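Local coordinates for protein tripeptidase (Staphylococcus aureus subsp. aureus, PDB 3RZA) that probably acts as a metal-dependent tripeptidase of the M20 family, hydrolysing peptide bonds of short peptides with metal ions in its active site, at residues Ser97-Val102 / Phe156-Gly161. Numbering follows the deposited sequence.
Sequences SHMDTV and FVITVG. With ZN (zinc ion), chain C.
S97 pairs with the neighbouring parallel strand through both of its backbone polar groups: its N gives a somewhat bent bond to V157 O, and its O takes T159 N at 3.1 Å, with I158 CA adding a CA-H...O contact to the same oxygen. Its side chain shares a face of the sheet with I158 and turns to helix 128-147, where D130 accepts the hydroxyl. H98 lies on the other face beside T159, whose OG1 sits 3.1 Å from H98 CB and is itself hydrogen-bonded to D344. With CG set between the backbone N and the carbonyl carbon (chi1 64°), the imidazole swings away from strand 154-159 and puts NE2 2.1 Å from the zinc ion, which D129, D186 and a water also bind. The other ring nitrogen, ND1, makes two weak bonds to D100, one to O and one to OD1, which together probably help to fix the ring's rotation. M99, a selenomethionine, closes the backbone pairing with a nearly straight bond from N to T159 O, 2.8 Å long. Its SE lies 3.7 Å from V160 CG1, and the bend at chi3 (78°) turns CE to within 3.4 Å of I158 CG2, a tight contact where the two side chains cross at about a right angle; helix 46-56 covers M99. D100 packs its carboxylate against the G161 backbone in van der Waals contact, just past strand 154-159; OD2 is hydrogen-bonded to T40 OG1 and E163 N. The example illustrates a metal centre at the C-terminal ends of adjacent parallel strands: as in M20 peptidases, a His-X-Asp motif supplies a histidine ligand, which the aspartate probably helps to steady. Here the loop after strand 154-159 carries E163, a calcium ligand.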
loop_
_atom_site.group_PDB
_atom_site.type_symbol
_atom_site.label_atom_id
_atom_site.label_comp_id
_atom_site.label_asym_id
_atom_site.label_seq_id
_atom_site.Cartn_x
_atom_site.Cartn_y
_atom_site.Cartn_z
ATOM N N SER A 97 5.418 -0.620 36.771
ATOM C CA SER A 97 4.484 -0.062 35.822
ATOM C C SER A 97 5.262 0.789 34.852
ATOM O O SER A 97 6.425 1.051 35.076
ATOM C CB SER A 97 3.423 0.769 36.550
ATOM O OG SER A 97 2.357 -0.068 36.976
ATOM N N HIS A 98 4.639 1.146 33.740
ATOM C CA HIS A 98 5.280 1.999 32.727
ATOM C C HIS A 98 4.612 3.382 32.676
ATOM O O HIS A 98 3.388 3.493 32.803
ATOM C CB HIS A 98 5.305 1.328 31.347
ATOM C CG HIS A 98 3.968 1.085 30.740
ATOM N ND1 HIS A 98 3.371 1.972 29.872
ATOM C CD2 HIS A 98 3.179 -0.014 30.757
ATOM C CE1 HIS A 98 2.239 1.452 29.430
ATOM N NE2 HIS A 98 2.106 0.243 29.944
HETATM N N MSE A 99 5.436 4.420 32.518
HETATM C CA MSE A 99 4.976 5.814 32.578
HETATM C C MSE A 99 4.475 6.360 31.233
HETATM O O MSE A 99 3.849 7.437 31.202
HETATM C CB MSE A 99 6.074 6.699 33.159
HETATM C CG MSE A 99 7.194 7.047 32.229
HETATM SE SE MSE A 99 8.565 7.974 33.146
HETATM C CE MSE A 99 9.390 6.442 34.036
ATOM N N ASP A 100 4.772 5.650 30.131
ATOM C CA ASP A 100 4.321 6.058 28.790
ATOM C C ASP A 100 2.930 5.494 28.417
ATOM O O ASP A 100 2.489 4.484 28.954
ATOM C CB ASP A 100 5.341 5.703 27.693
ATOM C CG ASP A 100 5.557 4.181 27.522
ATOM O OD1 ASP A 100 5.680 3.478 28.544
ATOM O OD2 ASP A 100 5.630 3.699 26.373
ATOM N N THR A 101 2.264 6.188 27.490
ATOM C CA THR A 101 1.000 5.752 26.902
ATOM C C THR A 101 1.147 5.685 25.378
ATOM O O THR A 101 2.078 6.259 24.810
ATOM C CB THR A 101 -0.103 6.748 27.214
ATOM O OG1 THR A 101 0.107 7.926 26.428
ATOM C CG2 THR A 101 -0.099 7.113 28.661
ATOM N N VAL A 102 0.188 5.032 24.714
ATOM C CA VAL A 102 0.100 5.103 23.236
ATOM C C VAL A 102 -0.388 6.490 22.800
ATOM O O VAL A 102 -0.711 7.353 23.647
ATOM C CB VAL A 102 -0.820 4.015 22.623
ATOM C CG1 VAL A 102 -0.371 2.603 23.067
ATOM C CG2 VAL A 102 -2.289 4.287 22.952
ATOM N N PHE A 156 10.228 -0.176 43.256
ATOM C CA PHE A 156 9.226 0.312 42.327
ATOM C C PHE A 156 9.968 0.707 41.068
ATOM O O PHE A 156 10.785 1.642 41.097
ATOM C CB PHE A 156 8.487 1.497 42.924
ATOM C CG PHE A 156 7.648 1.128 44.108
ATOM C CD1 PHE A 156 8.223 0.969 45.358
ATOM C CD2 PHE A 156 6.277 0.915 43.973
ATOM C CE1 PHE A 156 7.452 0.597 46.450
ATOM C CE2 PHE A 156 5.490 0.565 45.071
ATOM C CZ PHE A 156 6.071 0.401 46.302
ATOM N N VAL A 157 9.736 -0.054 39.996
ATOM C CA VAL A 157 10.478 0.069 38.744
ATOM C C VAL A 157 9.556 0.736 37.722
ATOM O O VAL A 157 8.566 0.136 37.293
ATOM C CB VAL A 157 10.959 -1.328 38.226
ATOM C CG1 VAL A 157 11.703 -1.189 36.930
ATOM C CG2 VAL A 157 11.841 -2.011 39.270
ATOM N N ILE A 158 9.871 1.981 37.347
ATOM C CA ILE A 158 9.003 2.775 36.459
ATOM C C ILE A 158 9.701 2.904 35.109
ATOM O O ILE A 158 10.761 3.553 35.003
ATOM C CB ILE A 158 8.671 4.186 37.028
ATOM C CG1 ILE A 158 8.453 4.164 38.550
ATOM C CG2 ILE A 158 7.462 4.766 36.320
ATOM C CD1 ILE A 158 7.437 3.160 39.047
ATOM N N THR A 159 9.132 2.258 34.085
ATOM C CA THR A 159 9.781 2.165 32.789
ATOM C C THR A 159 9.248 3.183 31.806
ATOM O O THR A 159 8.134 3.703 31.953
ATOM C CB THR A 159 9.604 0.788 32.143
ATOM O OG1 THR A 159 8.221 0.573 31.887
ATOM C CG2 THR A 159 10.115 -0.261 33.030
ATOM N N VAL A 160 10.042 3.387 30.780
ATOM C CA VAL A 160 9.719 4.262 29.646
ATOM C C VAL A 160 9.611 3.351 28.433
ATOM O O VAL A 160 10.026 2.181 28.487
ATOM C CB VAL A 160 10.787 5.310 29.423
ATOM C CG1 VAL A 160 10.695 6.418 30.516
ATOM C CG2 VAL A 160 12.191 4.669 29.386
ATOM N N GLY A 161 8.957 3.834 27.383
ATOM C CA GLY A 161 8.908 3.128 26.125
ATOM C C GLY A 161 8.298 1.743 26.093
ATOM O O GLY A 161 8.575 1.001 25.160
HETATM ZN ZN ZN C . 0.554 -1.194 29.652
HETATM O O HOH W 1 0.407 -2.269 27.870
#